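Local atomic coordinates of Cas13d (uncultured Ruminococcus sp, PDB entry 6IV9), a protein that binds a CRISPR RNA as the effector protein of its CRISPR system and, through two HEPN domains, matures that RNA and cleaves target RNA. Residues Y320-R325 with M501-T506; S328-F333 with S487-A492; Y497-I502 with N561-V566. The protein carries 2 engineered substitutions. All blocks are in the same frame, centred on the assembly; numbering follows the deposited sequence.

Contact 1 of 3, residues Y320-R325 with M501-T506; sequences YLVEER and MIYMLT. With nucleotides of chain B.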
loop_
_atom_site.group_PDB
_atom_site.type_symbol
_atom_site.label_atom_id
_atom_site.label_comp_id
_atom_site.label_asym_id
_atom_site.label_seq_id
_atom_site.Cartn_x
_atom_site.Cartn_y
_atom_site.Cartn_z
ATOM N N TYR A 320 14.200 -4.961 18.790
ATOM C CA TYR A 320 14.048 -3.752 19.618
ATOM C C TYR A 320 12.831 -2.944 19.163
ATOM O O TYR A 320 12.073 -2.496 19.989
ATOM C CB TYR A 320 15.312 -2.911 19.481
ATOM C CG TYR A 320 15.293 -1.639 20.274
ATOM C CD1 TYR A 320 14.680 -0.508 19.791
ATOM C CD2 TYR A 320 15.870 -1.576 21.520
ATOM C CE1 TYR A 320 14.652 0.663 20.517
ATOM C CE2 TYR A 320 15.850 -0.417 22.263
ATOM C CZ TYR A 320 15.242 0.709 21.759
ATOM O OH TYR A 320 15.219 1.847 22.496
ATOM N N LEU A 321 12.681 -2.756 17.857
ATOM C CA LEU A 321 11.547 -1.947 17.361
ATOM C C LEU A 321 10.221 -2.629 17.683
ATOM O O LEU A 321 9.352 -1.970 18.181
ATOM C CB LEU A 321 11.706 -1.754 15.853
ATOM C CG LEU A 321 12.995 -1.083 15.391
ATOM C CD1 LEU A 321 13.145 -1.190 13.888
ATOM C CD2 LEU A 321 13.049 0.364 15.844
ATOM N N VAL A 322 10.081 -3.911 17.368
ATOM C CA VAL A 322 8.793 -4.621 17.620
ATOM C C VAL A 322 8.500 -4.739 19.113
ATOM O O VAL A 322 7.376 -4.591 19.475
ATOM C CB VAL A 322 8.678 -5.976 16.911
ATOM C CG1 VAL A 322 7.228 -6.296 16.668
ATOM C CG2 VAL A 322 9.399 -5.945 15.591
ATOM N N GLU A 323 9.522 -5.000 19.917
ATOM C CA GLU A 323 9.353 -5.137 21.380
ATOM C C GLU A 323 8.839 -3.812 21.930
ATOM O O GLU A 323 7.974 -3.822 22.766
ATOM C CB GLU A 323 10.706 -5.403 22.021
ATOM C CG GLU A 323 11.033 -6.859 22.202
ATOM C CD GLU A 323 12.500 -7.106 22.519
ATOM O OE1 GLU A 323 13.145 -6.186 23.026
ATOM O OE2 GLU A 323 12.993 -8.210 22.237
ATOM N N GLU A 324 9.366 -2.711 21.435
ATOM C CA GLU A 324 8.932 -1.394 21.934
ATOM C C GLU A 324 7.442 -1.188 21.646
ATOM O O GLU A 324 6.753 -0.694 22.499
ATOM C CB GLU A 324 9.763 -0.328 21.238
ATOM C CG GLU A 324 9.557 1.051 21.790
ATOM C CD GLU A 324 10.451 2.072 21.118
ATOM O OE1 GLU A 324 11.575 2.262 21.579
ATOM O OE2 GLU A 324 10.008 2.662 20.138
ATOM N N ARG A 325 6.995 -1.512 20.442
ATOM C CA ARG A 325 5.565 -1.353 20.103
ATOM C C ARG A 325 4.701 -2.331 20.906
ATOM O O ARG A 325 3.707 -1.919 21.431
ATOM C CB ARG A 325 5.391 -1.596 18.605
ATOM C CG ARG A 325 3.948 -1.713 18.163
ATOM C CD ARG A 325 3.320 -0.352 18.050
ATOM N NE ARG A 325 2.921 0.138 19.345
ATOM C CZ ARG A 325 2.317 1.292 19.556
ATOM N NH1 ARG A 325 1.997 2.066 18.540
ATOM N NH2 ARG A 325 2.023 1.667 20.780
ATOM N N MET A 501 10.861 -7.698 9.903
ATOM C CA MET A 501 11.485 -6.833 8.882
ATOM C C MET A 501 10.391 -6.002 8.217
ATOM O O MET A 501 10.604 -4.843 8.002
ATOM C CB MET A 501 12.195 -7.663 7.823
ATOM C CG MET A 501 12.820 -6.839 6.764
ATOM S SD MET A 501 13.846 -7.827 5.688
ATOM C CE MET A 501 12.628 -8.793 4.819
ATOM N N ILE A 502 9.258 -6.622 7.913
ATOM C CA ILE A 502 8.114 -5.879 7.314
ATOM C C ILE A 502 7.620 -4.829 8.312
ATOM O O ILE A 502 7.380 -3.721 7.911
ATOM C CB ILE A 502 6.999 -6.827 6.848
ATOM C CG1 ILE A 502 7.522 -7.809 5.800
ATOM C CG2 ILE A 502 5.811 -6.034 6.356
ATOM C CD1 ILE A 502 8.126 -7.172 4.592
ATOM N N TYR A 503 7.568 -5.165 9.592
ATOM C CA TYR A 503 7.124 -4.171 10.592
ATOM C C TYR A 503 8.082 -2.977 10.577
ATOM O O TYR A 503 7.648 -1.872 10.662
ATOM C CB TYR A 503 7.061 -4.737 12.009
ATOM C CG TYR A 503 6.788 -3.657 13.016
ATOM C CD1 TYR A 503 5.517 -3.154 13.179
ATOM C CD2 TYR A 503 7.802 -3.068 13.738
ATOM C CE1 TYR A 503 5.246 -2.126 14.056
ATOM C CE2 TYR A 503 7.553 -2.037 14.624
ATOM C CZ TYR A 503 6.270 -1.558 14.778
ATOM O OH TYR A 503 5.995 -0.537 15.621
ATOM N N MET A 504 9.372 -3.241 10.436
ATOM C CA MET A 504 10.404 -2.179 10.431
ATOM C C MET A 504 10.152 -1.224 9.256
ATOM O O MET A 504 10.172 -0.054 9.463
ATOM C CB MET A 504 11.799 -2.793 10.309
ATOM C CG MET A 504 12.901 -1.778 10.280
ATOM S SD MET A 504 13.234 -1.133 8.643
ATOM C CE MET A 504 13.982 -2.572 7.897
ATOM N N LEU A 505 9.775 -1.757 8.100
ATOM C CA LEU A 505 9.507 -0.973 6.870
ATOM C C LEU A 505 8.377 0.029 7.118
ATOM O O LEU A 505 8.416 1.086 6.574
ATOM C CB LEU A 505 9.056 -1.943 5.786
ATOM C CG LEU A 505 10.054 -2.270 4.683
ATOM C CD1 LEU A 505 11.490 -2.037 5.084
ATOM C CD2 LEU A 505 9.827 -3.662 4.142
ATOM N N THR A 506 7.427 -0.319 7.982
ATOM C CA THR A 506 6.229 0.526 8.241
ATOM C C THR A 506 6.583 1.868 8.879
ATOM O O THR A 506 5.795 2.771 8.791
ATOM C CB THR A 506 5.112 -0.214 8.973
ATOM O OG1 THR A 506 5.498 -0.360 10.327
ATOM C CG2 THR A 506 4.768 -1.535 8.327
ATOM P P U B 43 -6.607 0.956 17.086
ATOM O OP1 U B 43 -6.253 -0.211 16.196
ATOM O OP2 U B 43 -8.002 1.378 17.190
ATOM O "O5'" U B 43 -6.040 0.519 18.503
ATOM C "C5'" U B 43 -6.058 1.421 19.618
ATOM C "C4'" U B 43 -5.875 0.646 20.904
ATOM O "O4'" U B 43 -4.527 0.141 20.873
ATOM C "C3'" U B 43 -5.942 1.479 22.197
ATOM O "O3'" U B 43 -7.304 1.483 22.590
ATOM C "C2'" U B 43 -5.014 0.688 23.132
ATOM O "O2'" U B 43 -5.728 -0.473 23.495
ATOM C "C1'" U B 43 -3.913 0.241 22.159
ATOM N N1 U B 43 -2.778 1.171 22.075
ATOM C C2 U B 43 -1.948 1.279 23.164
ATOM O O2 U B 43 -2.082 0.610 24.167
ATOM N N3 U B 43 -0.944 2.197 23.035
ATOM C C4 U B 43 -0.685 3.000 21.955
ATOM O O4 U B 43 0.272 3.771 21.995
ATOM C C5 U B 43 -1.584 2.833 20.863
ATOM C C6 U B 43 -2.577 1.949 20.956
HETATM O O HOH W 1 8.012 0.325 17.212
#

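Contact 2 of 3, residues S328-F333 with S487-A492; sequences SINKDF and SEKKNA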
loop_
_atom_site.group_PDB
_atom_site.type_symbol
_atom_site.label_atom_id
_atom_site.label_comp_id
_atom_site.label_asym_id
_atom_site.label_seq_id
_atom_site.Cartn_x
_atom_site.Cartn_y
_atom_site.Cartn_z
ATOM N N SER A 328 4.470 -1.514 24.715
ATOM C CA SER A 328 3.552 -0.394 25.043
ATOM C C SER A 328 2.087 -0.848 25.016
ATOM O O SER A 328 1.335 -0.375 25.815
ATOM C CB SER A 328 3.795 0.802 24.186
ATOM O OG SER A 328 3.649 0.486 22.820
ATOM N N ILE A 329 1.684 -1.645 24.037
ATOM C CA ILE A 329 0.288 -2.157 24.007
ATOM C C ILE A 329 0.028 -3.150 25.152
ATOM O O ILE A 329 -1.004 -3.081 25.773
ATOM C CB ILE A 329 0.052 -2.861 22.664
ATOM C CG1 ILE A 329 0.221 -1.918 21.479
ATOM C CG2 ILE A 329 -1.288 -3.550 22.645
ATOM C CD1 ILE A 329 0.504 -2.624 20.189
ATOM N N ASN A 330 0.932 -4.100 25.320
ATOM C CA ASN A 330 0.823 -5.223 26.286
ATOM C C ASN A 330 0.928 -4.804 27.752
ATOM O O ASN A 330 0.273 -5.428 28.562
ATOM C CB ASN A 330 1.799 -6.347 25.965
ATOM C CG ASN A 330 1.401 -7.081 24.713
ATOM O OD1 ASN A 330 0.276 -6.973 24.278
ATOM N ND2 ASN A 330 2.323 -7.804 24.125
ATOM N N LYS A 331 1.759 -3.823 28.072
ATOM C CA LYS A 331 1.957 -3.505 29.507
ATOM C C LYS A 331 0.671 -2.939 30.106
ATOM O O LYS A 331 0.215 -1.928 29.642
ATOM C CB LYS A 331 3.108 -2.510 29.652
ATOM C CG LYS A 331 3.894 -2.611 30.949
ATOM C CD LYS A 331 4.641 -1.347 31.277
ATOM C CE LYS A 331 4.840 -1.150 32.764
ATOM N NZ LYS A 331 4.867 0.288 33.118
ATOM N N ASP A 332 0.130 -3.609 31.115
ATOM C CA ASP A 332 -1.087 -3.108 31.793
ATOM C C ASP A 332 -2.198 -2.858 30.768
ATOM O O ASP A 332 -2.826 -1.828 30.833
ATOM C CB ASP A 332 -0.751 -1.906 32.672
ATOM C CG ASP A 332 0.192 -2.262 33.808
ATOM O OD1 ASP A 332 -0.027 -3.288 34.447
ATOM O OD2 ASP A 332 1.153 -1.533 34.012
ATOM N N PHE A 333 -2.445 -3.823 29.895
ATOM C CA PHE A 333 -3.486 -3.662 28.857
ATOM C C PHE A 333 -4.868 -3.476 29.486
ATOM O O PHE A 333 -5.625 -2.668 29.016
ATOM C CB PHE A 333 -3.494 -4.880 27.944
ATOM C CG PHE A 333 -4.580 -4.854 26.909
ATOM C CD1 PHE A 333 -5.829 -5.365 27.192
ATOM C CD2 PHE A 333 -4.351 -4.317 25.656
ATOM C CE1 PHE A 333 -6.834 -5.349 26.245
ATOM C CE2 PHE A 333 -5.358 -4.309 24.710
ATOM C CZ PHE A 333 -6.592 -4.822 25.008
ATOM N N SER A 487 -1.740 -15.846 28.225
ATOM C CA SER A 487 -1.909 -16.827 27.127
ATOM C C SER A 487 -2.232 -16.161 25.780
ATOM O O SER A 487 -2.041 -16.820 24.783
ATOM C CB SER A 487 -2.916 -17.881 27.467
ATOM O OG SER A 487 -4.159 -17.307 27.796
ATOM N N GLU A 488 -2.808 -14.964 25.785
ATOM C CA GLU A 488 -3.241 -14.300 24.532
ATOM C C GLU A 488 -2.222 -13.297 23.998
ATOM O O GLU A 488 -2.229 -13.070 22.813
ATOM C CB GLU A 488 -4.493 -13.468 24.786
ATOM C CG GLU A 488 -5.542 -14.181 25.599
ATOM C CD GLU A 488 -6.083 -15.458 24.995
ATOM O OE1 GLU A 488 -6.646 -15.387 23.907
ATOM O OE2 GLU A 488 -5.948 -16.506 25.626
ATOM N N LYS A 489 -1.370 -12.764 24.861
ATOM C CA LYS A 489 -0.440 -11.683 24.472
ATOM C C LYS A 489 0.507 -12.110 23.355
ATOM O O LYS A 489 1.005 -13.221 23.373
ATOM C CB LYS A 489 0.339 -11.193 25.690
ATOM C CG LYS A 489 -0.391 -10.195 26.573
ATOM C CD LYS A 489 0.431 -9.777 27.758
ATOM C CE LYS A 489 -0.167 -8.675 28.600
ATOM N NZ LYS A 489 -1.529 -8.393 28.130
ATOM N N LYS A 490 0.731 -11.187 22.424
ATOM C CA LYS A 490 1.671 -11.397 21.307
ATOM C C LYS A 490 2.988 -10.726 21.688
ATOM O O LYS A 490 2.959 -9.588 22.077
ATOM C CB LYS A 490 1.052 -10.875 20.016
ATOM C CG LYS A 490 0.007 -11.803 19.432
ATOM C CD LYS A 490 0.632 -12.918 18.638
ATOM C CE LYS A 490 0.128 -14.294 18.989
ATOM N NZ LYS A 490 -1.304 -14.473 18.663
ATOM N N ASN A 491 4.086 -11.450 21.560
ATOM C CA ASN A 491 5.432 -10.960 21.926
ATOM C C ASN A 491 6.354 -11.011 20.702
ATOM O O ASN A 491 6.085 -11.766 19.798
ATOM C CB ASN A 491 5.994 -11.777 23.089
ATOM C CG ASN A 491 5.098 -11.758 24.311
ATOM O OD1 ASN A 491 4.582 -12.786 24.726
ATOM N ND2 ASN A 491 4.917 -10.598 24.898
ATOM N N ALA A 492 7.452 -10.261 20.744
ATOM C CA ALA A 492 8.419 -10.159 19.629
ATOM C C ALA A 492 9.004 -11.531 19.315
ATOM O O ALA A 492 9.192 -11.829 18.165
ATOM C CB ALA A 492 9.497 -9.164 19.945
#

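Contact 3 of 3, residues Y497-I502 with N561-V566; sequences YFSKMI and NELFIV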
loop_
_atom_site.group_PDB
_atom_site.type_symbol
_atom_site.label_atom_id
_atom_site.label_comp_id
_atom_site.label_asym_id
_atom_site.label_seq_id
_atom_site.Cartn_x
_atom_site.Cartn_y
_atom_site.Cartn_z
ATOM N N TYR A 497 11.613 -13.352 11.715
ATOM C CA TYR A 497 12.409 -12.151 11.371
ATOM C C TYR A 497 11.848 -11.498 10.108
ATOM O O TYR A 497 11.863 -10.293 10.002
ATOM C CB TYR A 497 13.904 -12.435 11.444
ATOM C CG TYR A 497 14.355 -12.428 12.876
ATOM C CD1 TYR A 497 14.441 -11.249 13.577
ATOM C CD2 TYR A 497 14.573 -13.602 13.561
ATOM C CE1 TYR A 497 14.797 -11.220 14.912
ATOM C CE2 TYR A 497 14.936 -13.596 14.895
ATOM C CZ TYR A 497 15.052 -12.402 15.574
ATOM O OH TYR A 497 15.387 -12.387 16.884
ATOM N N PHE A 498 11.341 -12.308 9.189
ATOM C CA PHE A 498 10.794 -11.715 7.948
ATOM C C PHE A 498 9.625 -10.791 8.308
ATOM O O PHE A 498 9.573 -9.708 7.781
ATOM C CB PHE A 498 10.397 -12.793 6.943
ATOM C CG PHE A 498 9.888 -12.210 5.653
ATOM C CD1 PHE A 498 10.755 -11.894 4.629
ATOM C CD2 PHE A 498 8.550 -11.920 5.492
ATOM C CE1 PHE A 498 10.285 -11.328 3.459
ATOM C CE2 PHE A 498 8.082 -11.364 4.318
ATOM C CZ PHE A 498 8.954 -11.062 3.309
ATOM N N SER A 499 8.751 -11.232 9.210
ATOM C CA SER A 499 7.580 -10.445 9.666
ATOM C C SER A 499 8.060 -9.176 10.371
ATOM O O SER A 499 7.526 -8.140 10.122
ATOM C CB SER A 499 6.727 -11.259 10.588
ATOM O OG SER A 499 6.357 -12.469 9.987
ATOM N N LYS A 500 9.065 -9.311 11.221
ATOM C CA LYS A 500 9.634 -8.163 11.963
ATOM C C LYS A 500 10.269 -7.180 10.972
ATOM O O LYS A 500 10.248 -6.007 11.222
ATOM C CB LYS A 500 10.527 -8.663 13.101
ATOM C CG LYS A 500 9.772 -9.396 14.193
ATOM C CD LYS A 500 10.621 -9.820 15.370
ATOM C CE LYS A 500 11.205 -11.203 15.247
ATOM N NZ LYS A 500 11.523 -11.784 16.566
ATOM N N MET A 501 10.861 -7.698 9.903
ATOM C CA MET A 501 11.485 -6.833 8.882
ATOM C C MET A 501 10.391 -6.002 8.217
ATOM O O MET A 501 10.604 -4.843 8.002
ATOM C CB MET A 501 12.195 -7.663 7.823
ATOM C CG MET A 501 12.820 -6.839 6.764
ATOM S SD MET A 501 13.846 -7.827 5.688
ATOM C CE MET A 501 12.628 -8.793 4.819
ATOM N N ILE A 502 9.258 -6.622 7.913
ATOM C CA ILE A 502 8.114 -5.879 7.314
ATOM C C ILE A 502 7.620 -4.829 8.312
ATOM O O ILE A 502 7.380 -3.721 7.911
ATOM C CB ILE A 502 6.999 -6.827 6.848
ATOM C CG1 ILE A 502 7.522 -7.809 5.800
ATOM C CG2 ILE A 502 5.811 -6.034 6.356
ATOM C CD1 ILE A 502 8.126 -7.172 4.592
ATOM N N ASN A 561 -0.445 -15.069 9.038
ATOM C CA ASN A 561 -1.015 -14.719 10.360
ATOM C C ASN A 561 -0.228 -13.586 11.025
ATOM O O ASN A 561 -0.833 -12.691 11.549
ATOM C CB ASN A 561 -1.063 -15.942 11.268
ATOM C CG ASN A 561 -1.954 -17.038 10.735
ATOM O OD1 ASN A 561 -2.846 -16.789 9.954
ATOM N ND2 ASN A 561 -1.718 -18.259 11.163
ATOM N N GLU A 562 1.093 -13.664 11.012
ATOM C CA GLU A 562 1.959 -12.636 11.639
ATOM C C GLU A 562 1.824 -11.283 10.937
ATOM O O GLU A 562 1.775 -10.272 11.591
ATOM C CB GLU A 562 3.401 -13.111 11.614
ATOM C CG GLU A 562 3.563 -14.403 12.355
ATOM C CD GLU A 562 4.989 -14.833 12.599
ATOM O OE1 GLU A 562 5.880 -14.303 11.959
ATOM O OE2 GLU A 562 5.172 -15.697 13.444
ATOM N N LEU A 563 1.765 -11.304 9.618
ATOM C CA LEU A 563 1.651 -10.061 8.824
ATOM C C LEU A 563 0.324 -9.378 9.165
ATOM O O LEU A 563 0.265 -8.185 9.169
ATOM C CB LEU A 563 1.764 -10.432 7.352
ATOM C CG LEU A 563 3.066 -10.067 6.656
ATOM C CD1 LEU A 563 4.239 -9.879 7.572
ATOM C CD2 LEU A 563 3.381 -10.962 5.497
ATOM N N PHE A 564 -0.715 -10.154 9.429
ATOM C CA PHE A 564 -2.019 -9.556 9.790
ATOM C C PHE A 564 -1.852 -8.761 11.092
ATOM O O PHE A 564 -2.368 -7.675 11.211
ATOM C CB PHE A 564 -3.060 -10.665 9.889
ATOM C CG PHE A 564 -4.493 -10.216 9.947
ATOM C CD1 PHE A 564 -5.199 -9.951 8.797
ATOM C CD2 PHE A 564 -5.146 -10.107 11.156
ATOM C CE1 PHE A 564 -6.524 -9.565 8.858
ATOM C CE2 PHE A 564 -6.472 -9.720 11.220
ATOM C CZ PHE A 564 -7.155 -9.451 10.072
ATOM N N ILE A 565 -1.132 -9.335 12.045
ATOM C CA ILE A 565 -0.844 -8.658 13.338
ATOM C C ILE A 565 0.041 -7.430 13.100
ATOM O O ILE A 565 -0.218 -6.413 13.668
ATOM C CB ILE A 565 -0.237 -9.642 14.348
ATOM C CG1 ILE A 565 -1.263 -10.700 14.740
ATOM C CG2 ILE A 565 0.290 -8.908 15.558
ATOM C CD1 ILE A 565 -0.646 -11.963 15.232
ATOM N N VAL A 566 1.018 -7.542 12.214
ATOM C CA VAL A 566 1.912 -6.397 11.903
ATOM C C VAL A 566 1.062 -5.247 11.364
ATOM O O VAL A 566 1.248 -4.156 11.810
ATOM C CB VAL A 566 2.992 -6.810 10.895
ATOM C CG1 VAL A 566 3.655 -5.618 10.248
ATOM C CG2 VAL A 566 4.016 -7.707 11.547
#

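Contact 1 of 3, residues Y320-R325 with M501-T506
Tyr-503 reaches from helix 497-505 to helix 312-330 and meets three of its residues. The ring crosses the gap because CG stands opposite the backbone N (chi1 172°), which brings Tyr-503 CD2 3.8 Å from Val-322 CG2 and CE2 near the Leu-321 carbonyl. The hydroxyl ends against the aliphatic root of Arg-325, where Tyr-503 OH lies 3.2 Å from Arg-325 CB. In the ring plane, Tyr-503 OH sits 2.7 Å from a water, which donates to Leu-321 O at 2.8 Å and bridges the helices. A leucine here would probably strand this water without its second mate and open a gap beside the Arg-325 methylenes. Beyond them the arginine chain bends away, and Arg-325 NH2 donates at 152° to O4 of the RNA nucleotide U43 of chain B (3.0 Å), while NH1 is held by Arg-573 O. The two helical segments cross steeply, at 75°, within the largely helical body of Cas13d. Next along, Met-504 lays CG 3.7 Å from Leu-321 CD1, then turns its thioether end off toward helix 267-291, where Met-280 and Ile-283 receive it.

Contact 2 of 3, residues S328-F333 with S487-A492
Asn-330 and Lys-489 lie alongside each other with their side chains running in opposite directions, joining the C-terminal end of helix 312-330 to the irregular loop that leads into helix 497-505. Asn-330 is the final helical residue before Lys-331 leaves helical geometry. Its CG stands anti to the carbonyl carbon (chi1 -70°), which carries the amide out to the loop, while the lysine methylenes come back the other way over CB and CG. Lys-489 CG lies 4.0 Å from Asn-330 OD1, and CE comes within 3.3 Å of Asn-330 O. The lysine chain is straight as far as CE and then turns nearly eclipsed at its last torsion (chi4 7°), leaving Lys-489 NZ 4.0 Å from Phe-333 CB. The ammonium forms a salt bridge with Glu-482, whose OE2 also accepts from Phe-333 N. A positive charge here, close to a helix C-terminus, would probably be favoured by the helix dipole too. On the amide of Asn-330, OD1 accepts from Tyr-361 OH, and Tyr-361 also packs edge-to-face with Phe-333 and binds Lys-490 N, tying both segments to helix 353-366. On the other branch of the amide, Asn-330 ND2 donates to Lys-490 O at 2.8 Å; that oxygen lies within the plane of the amide, but seen from the acceptor the donor is tilted 30° out of the carbonyl plane.

Contact 3 of 3, residues Y497-I502 with N561-V566
The first torsions of Ser-499 and Glu-562 (chi1 -55° and -60°) place OG and CG anti to their own carbonyl carbons. Beyond CG the glutamate runs extended, and the two polar ends meet between the helices. Ser-499 OG donates over 2.7 Å to Glu-562 OE1, which accepts on its anti lone pair, the one facing away from OE2. On its way the glutamate passes beside the serine, with Glu-562 CB 3.4 Å from Ser-499 OG. The carboxylate is gripped from further directions: OE1 also accepts from Leu-496 N, just ahead of helix 497-505, and OE2 forms a salt bridge with Arg-558, a turn earlier on its own helix. These bonds satisfy a buried charge and probably favour its ionised form.

The rest of the interface is made by aliphatic side chains, one of them lying on a backbone carbonyl. Leu-563 points CD1 at the backbone of the facing helix, 4.0 Å from Ser-499 CA, and the same methyl lies 4.2 Å from Ile-502 CB. Val-566 sets CG2 3.8 Å from Ser-499 O, and its other methyl, CG1, loosely meets Ile-502 CG2. Ser-499 is thus met by Glu-562, Leu-563 and Val-566, and its small side chain lets the backbones come near: its CA is 6.0 Å from that of Leu-563.

This is parallel helix-helix packing at a shallow crossing angle of -25°, with the segment axes 9.6 Å apart. Helix 511-535 covers one flank, touching Ile-502 through Leu-518 and Leu-521, and Leu-563 through Ile-522 and Phe-525. Helix 312-330 lies against helix 497-505, where Asp-319 binds Lys-500 and Tyr-497, while on helix 556-570 Phe-564 packs on a sugar of the bound RNA.

Overall arrangement
Contacts 1 and 3 sit 9 Å apart, centre to centre, and share Met-501 and Ile-502: helix 497-505 meets helix 312-330 steeply in one and helix 556-570 nearly parallel in the other. Contact 2, between the end of helix 312-330 and loop 487-492, lies about 15 Å from the centre of contact 1 and 16 Å from that of contact 3. In chain order, 320-325 and 328-333 come first, then loop 487-492, helix 497-505 and finally 561-566, bringing together parts more than 200 residues apart. Ala-492 ties contact 2 to both others, packing on Glu-323 and probably bonding Lys-500 through its carbonyl. RNA touches residues in all three, consistent with this helical cluster flanking the bound crRNA.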